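Local coordinates for SLT domain-containing protein (Bdellovibrio bacteriovorus HD100, PDB 6TAB) that is a lysozyme-clan peptidoglycan hydrolase with altered substrate specificity that facilitates the predator's exit from its prey cell, at residues F134-M139 with G168-S173; C182-T187 with L197-R202. All blocks are in the same frame, centred on the assembly; numbering follows the deposited sequence.

Contact 1 of 2, residues F134-M139 with G168-S173; sequences FVLSSM and GLLQIS
Leu170 meets the helix segment 134-139 with its two methyls, one for each of two neighbouring side chains. Its CD2 lies 3.9 Å from CB of Met139, which is the closer half of the contact; its CD1 reaches CD2 of Leu136 at 4.1 Å, the two leucines crossing at about a right angle. In Leu170, CG sits beside the backbone N (chi1 -71°), which carries the branch from the loop to the helix although CB itself does not point at the helix. The contact is buried throughout, closer on the Met139 side and thinner on the Leu136 side; Leu169 turns to Val140 and helix 193-211 instead of to 134-139. The type I turn from Gly168 to Gln171 that presents Leu170 is held from within. Gln171 NE2 donates to Gly168 O at 3.0 Å, almost straight and on a lone pair in the carbonyl plane, and Gln171 N reaches the same oxygen. Gln171 and Ile172 form a G1 beta bulge. Leu170 N is hydrogen-bonded to Asn196 OD1 and Leu170 O to Trp229 NE1, and further along the helix Ser144 OG bonds Leu169 O. With polar groups satisfied outside it, the contact between 134-139 and 168-173 is itself apolar, buried packing.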
loop_
_atom_site.group_PDB
_atom_site.type_symbol
_atom_site.label_atom_id
_atom_site.label_comp_id
_atom_site.label_asym_id
_atom_site.label_seq_id
_atom_site.Cartn_x
_atom_site.Cartn_y
_atom_site.Cartn_z
ATOM N N PHE A 134 5.609 -0.931 6.967
ATOM C CA PHE A 134 6.462 -1.938 6.357
ATOM C C PHE A 134 5.806 -2.513 5.086
ATOM O O PHE A 134 6.426 -2.641 3.995
ATOM C CB PHE A 134 6.820 -3.060 7.340
ATOM C CG PHE A 134 7.775 -4.073 6.740
ATOM C CD1 PHE A 134 7.304 -5.140 5.980
ATOM C CD2 PHE A 134 9.157 -3.913 6.834
ATOM C CE1 PHE A 134 8.170 -6.028 5.356
ATOM C CE2 PHE A 134 10.024 -4.804 6.206
ATOM C CZ PHE A 134 9.544 -5.854 5.458
ATOM N N VAL A 135 4.521 -2.934 5.178
ATOM C CA VAL A 135 3.842 -3.515 4.001
ATOM C C VAL A 135 3.796 -2.503 2.836
ATOM O O VAL A 135 4.099 -2.846 1.675
ATOM C CB VAL A 135 2.446 -4.061 4.344
ATOM C CG1 VAL A 135 1.668 -4.453 3.093
ATOM C CG2 VAL A 135 2.560 -5.250 5.300
ATOM N N LEU A 136 3.454 -1.234 3.133
ATOM C CA LEU A 136 3.496 -0.207 2.084
ATOM C C LEU A 136 4.894 -0.132 1.444
ATOM O O LEU A 136 5.006 -0.010 0.188
ATOM C CB LEU A 136 3.099 1.166 2.661
ATOM C CG LEU A 136 1.622 1.440 2.837
ATOM C CD1 LEU A 136 1.411 2.656 3.731
ATOM C CD2 LEU A 136 0.931 1.662 1.482
ATOM N N SER A 137 5.981 -0.216 2.242
ATOM C CA SER A 137 7.362 -0.140 1.698
ATOM C C SER A 137 7.644 -1.340 0.784
ATOM O O SER A 137 8.404 -1.196 -0.205
ATOM C CB SER A 137 8.404 0.046 2.794
ATOM O OG SER A 137 8.693 -1.155 3.524
ATOM N N SER A 138 7.083 -2.525 1.098
ATOM C CA SER A 138 7.254 -3.712 0.258
ATOM C C SER A 138 6.510 -3.552 -1.077
ATOM O O SER A 138 6.975 -4.027 -2.139
ATOM C CB SER A 138 6.923 -5.013 0.982
ATOM O OG SER A 138 5.543 -5.199 1.205
ATOM N N MET A 139 5.325 -2.915 -1.036
ATOM C CA MET A 139 4.584 -2.620 -2.281
ATOM C C MET A 139 5.378 -1.621 -3.154
ATOM O O MET A 139 5.469 -1.795 -4.392
ATOM C CB MET A 139 3.183 -2.093 -1.942
ATOM C CG MET A 139 2.314 -3.122 -1.200
ATOM S SD MET A 139 0.874 -2.358 -0.340
ATOM C CE MET A 139 0.030 -1.623 -1.744
ATOM N N GLY A 168 4.567 7.480 -9.851
ATOM C CA GLY A 168 5.113 7.612 -8.491
ATOM C C GLY A 168 5.314 6.286 -7.753
ATOM O O GLY A 168 5.285 5.188 -8.335
ATOM N N LEU A 169 5.503 6.415 -6.436
ATOM C CA LEU A 169 5.991 5.307 -5.593
ATOM C C LEU A 169 5.091 4.060 -5.703
ATOM O O LEU A 169 5.601 2.915 -5.745
ATOM C CB LEU A 169 6.129 5.755 -4.133
ATOM C CG LEU A 169 7.232 6.764 -3.825
ATOM C CD1 LEU A 169 7.209 7.080 -2.337
ATOM C CD2 LEU A 169 8.604 6.264 -4.286
ATOM N N LEU A 170 3.753 4.257 -5.639
ATOM C CA LEU A 170 2.761 3.147 -5.645
ATOM C C LEU A 170 2.043 3.000 -7.007
ATOM O O LEU A 170 1.087 2.231 -7.130
ATOM C CB LEU A 170 1.754 3.376 -4.498
ATOM C CG LEU A 170 2.304 3.174 -3.084
ATOM C CD1 LEU A 170 1.345 3.731 -2.045
ATOM C CD2 LEU A 170 2.616 1.709 -2.819
ATOM N N GLN A 171 2.515 3.715 -8.038
ATOM C CA GLN A 171 1.986 3.557 -9.407
ATOM C C GLN A 171 0.445 3.772 -9.401
ATOM O O GLN A 171 -0.342 2.946 -9.881
ATOM C CB GLN A 171 2.463 2.246 -10.042
ATOM C CG GLN A 171 3.981 2.287 -10.345
ATOM C CD GLN A 171 4.304 3.222 -11.494
ATOM O OE1 GLN A 171 4.111 2.875 -12.667
ATOM N NE2 GLN A 171 4.783 4.422 -11.183
ATOM N N ILE A 172 0.056 4.946 -8.892
ATOM C CA ILE A 172 -1.336 5.423 -8.837
ATOM C C ILE A 172 -1.560 6.322 -10.050
ATOM O O ILE A 172 -0.631 6.967 -10.542
ATOM C CB ILE A 172 -1.613 6.140 -7.495
ATOM C CG1 ILE A 172 -1.462 5.132 -6.326
ATOM C CG2 ILE A 172 -2.975 6.854 -7.478
ATOM C CD1 ILE A 172 -1.391 5.761 -4.941
ATOM N N SER A 173 -2.798 6.377 -10.542
ATOM C CA SER A 173 -3.178 7.251 -11.655
ATOM C C SER A 173 -4.161 8.344 -11.201
ATOM O O SER A 173 -4.856 8.193 -10.182
ATOM C CB SER A 173 -3.719 6.449 -12.847
ATOM O OG SER A 173 -4.636 5.449 -12.452
#

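Contact 2 of 2, residues C182-T187 with L197-R202; sequences CGFKST and LSCGIR
The disulfide between Cys182 and Cys199 ties a loop to a helix in this worked case of a covalent staple. Its sulfurs are 2.1 Å apart and the bridge has a chi3 of 81°, close to the perpendicular twist that an unstrained disulfide prefers. Starting from Cys199, CB leaves the helix toward the loop and touches CZ of Phe184 at 3.7 Å, approaching the ring obliquely. The next atom, SG, stands anti to the backbone N of Cys199 (chi1 -167°); it bonds to Cys182 and also lies 4.8 Å from the centroid of the Phe184 ring, a sulfur-aromatic contact well off the ring normal. The same ring has Cys182 CB above one face, offset toward the rim, so the aromatic group packs against both halves of the bridge. One turn along the helix, Arg202 runs out extended from CG to NE. Its CD comes to 3.8 Å from Cys182 SG, its NE passes Cys182 CA at 4.1 Å, and Cys182 N lies over one face of the guanidinium. This arginine thus flanks the bridge at the partly exposed margin, while the buried Phe184 ring packs on the other. Within the SLT domain the bridge fastens the loop after helix 174-178 to helix 193-211, which has helix 87-101 against Ser198, Ile201 and Arg202 and helix 125-144 against Leu197 and Ile201.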
loop_
_atom_site.group_PDB
_atom_site.type_symbol
_atom_site.label_atom_id
_atom_site.label_comp_id
_atom_site.label_asym_id
_atom_site.label_seq_id
_atom_site.Cartn_x
_atom_site.Cartn_y
_atom_site.Cartn_z
ATOM N N CYS A 182 -8.106 11.810 -2.961
ATOM C CA CYS A 182 -6.673 12.080 -2.864
ATOM C C CYS A 182 -6.356 13.553 -3.169
ATOM O O CYS A 182 -5.318 14.049 -2.676
ATOM C CB CYS A 182 -5.869 11.081 -3.718
ATOM S SG CYS A 182 -6.035 9.373 -3.093
ATOM N N GLY A 183 -7.215 14.254 -3.938
ATOM C CA GLY A 183 -7.045 15.671 -4.212
ATOM C C GLY A 183 -5.724 16.032 -4.908
ATOM O O GLY A 183 -5.121 17.049 -4.584
ATOM N N PHE A 184 -5.305 15.239 -5.897
ATOM C CA PHE A 184 -4.181 15.611 -6.781
ATOM C C PHE A 184 -4.610 16.771 -7.697
ATOM O O PHE A 184 -5.519 16.611 -8.504
ATOM C CB PHE A 184 -3.749 14.402 -7.625
ATOM C CG PHE A 184 -3.239 13.211 -6.840
ATOM C CD1 PHE A 184 -2.135 13.306 -5.982
ATOM C CD2 PHE A 184 -3.777 11.953 -7.072
ATOM C CE1 PHE A 184 -1.648 12.177 -5.335
ATOM C CE2 PHE A 184 -3.295 10.827 -6.418
ATOM C CZ PHE A 184 -2.208 10.934 -5.570
ATOM N N LYS A 185 -3.936 17.920 -7.606
ATOM C CA LYS A 185 -4.288 19.111 -8.406
ATOM C C LYS A 185 -3.755 19.027 -9.848
ATOM O O LYS A 185 -4.367 19.579 -10.764
ATOM C CB LYS A 185 -3.817 20.377 -7.687
ATOM C CG LYS A 185 -4.605 20.697 -6.419
ATOM C CD LYS A 185 -4.368 22.082 -5.860
ATOM C CE LYS A 185 -2.919 22.364 -5.503
ATOM N NZ LYS A 185 -2.436 21.509 -4.389
ATOM N N SER A 186 -2.623 18.339 -10.045
ATOM C CA SER A 186 -1.980 18.147 -11.343
ATOM C C SER A 186 -1.185 16.843 -11.331
ATOM O O SER A 186 -0.999 16.223 -10.277
ATOM C CB SER A 186 -1.070 19.295 -11.697
ATOM O OG SER A 186 0.132 19.254 -10.943
ATOM N N THR A 187 -0.714 16.430 -12.505
ATOM C CA THR A 187 0.054 15.181 -12.589
ATOM C C THR A 187 1.342 15.265 -11.742
ATOM O O THR A 187 1.793 14.244 -11.192
ATOM C CB THR A 187 0.335 14.756 -14.035
ATOM O OG1 THR A 187 1.026 15.820 -14.683
ATOM C CG2 THR A 187 -0.931 14.380 -14.766
ATOM N N LEU A 197 2.019 8.424 -1.038
ATOM C CA LEU A 197 1.856 7.490 0.095
ATOM C C LEU A 197 0.508 7.737 0.812
ATOM O O LEU A 197 -0.183 6.764 1.215
ATOM C CB LEU A 197 3.045 7.583 1.052
ATOM C CG LEU A 197 4.360 7.044 0.493
ATOM C CD1 LEU A 197 5.522 7.455 1.398
ATOM C CD2 LEU A 197 4.334 5.529 0.288
ATOM N N SER A 198 0.114 9.003 0.995
ATOM C CA SER A 198 -1.203 9.313 1.625
ATOM C C SER A 198 -2.360 8.737 0.789
ATOM O O SER A 198 -3.344 8.188 1.367
ATOM C CB SER A 198 -1.403 10.795 1.857
ATOM O OG SER A 198 -0.613 11.254 2.954
ATOM N N CYS A 199 -2.275 8.838 -0.548
ATOM C CA CYS A 199 -3.300 8.223 -1.418
ATOM C C CYS A 199 -3.340 6.704 -1.250
ATOM O O CYS A 199 -4.450 6.106 -1.157
ATOM C CB CYS A 199 -3.078 8.616 -2.884
ATOM S SG CYS A 199 -4.498 8.208 -3.963
ATOM N N GLY A 200 -2.176 6.039 -1.158
ATOM C CA GLY A 200 -2.174 4.603 -0.897
ATOM C C GLY A 200 -2.915 4.226 0.386
ATOM O O GLY A 200 -3.646 3.217 0.427
ATOM N N ILE A 201 -2.706 5.028 1.439
ATOM C CA ILE A 201 -3.428 4.814 2.706
ATOM C C ILE A 201 -4.957 4.924 2.486
ATOM O O ILE A 201 -5.720 4.079 3.000
ATOM C CB ILE A 201 -2.920 5.745 3.839
ATOM C CG1 ILE A 201 -1.459 5.436 4.202
ATOM C CG2 ILE A 201 -3.819 5.630 5.035
ATOM C CD1 ILE A 201 -0.754 6.520 4.990
ATOM N N ARG A 202 -5.419 5.951 1.759
ATOM C CA ARG A 202 -6.864 6.103 1.478
ATOM C C ARG A 202 -7.413 4.866 0.742
ATOM O O ARG A 202 -8.567 4.441 1.022
ATOM C CB ARG A 202 -7.164 7.369 0.659
ATOM C CG ARG A 202 -6.922 8.693 1.379
ATOM C CD ARG A 202 -7.243 9.886 0.471
ATOM N NE ARG A 202 -7.109 11.183 1.106
ATOM C CZ ARG A 202 -8.075 11.864 1.729
ATOM N NH1 ARG A 202 -9.270 11.315 1.931
ATOM N NH2 ARG A 202 -7.833 13.102 2.149
#

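In the fold
From the N terminus, the chain passes through helix 125-144, makes the two-stranded sheet 151-154 and 163-167, and returns at 168-173 to close contact 1 over 28 intervening residues. It then runs through helix 174-178 into the loop 182-187, and helix 193-211 closes the much shorter contact 2. The loops follow in series, neither nested nor crossed, yet they meet in space with centres about 12 Å apart. Leu170 CD1 packs at 3.8 Å on Gly200 CA, and Ile172 CD1 lies 3.9 Å from Cys199 CB. The segment 168-173 thus touches both helix 125-144 and helix 193-211, joining the apolar contact near the centre of the chain to the disulfide-linked loop farther out.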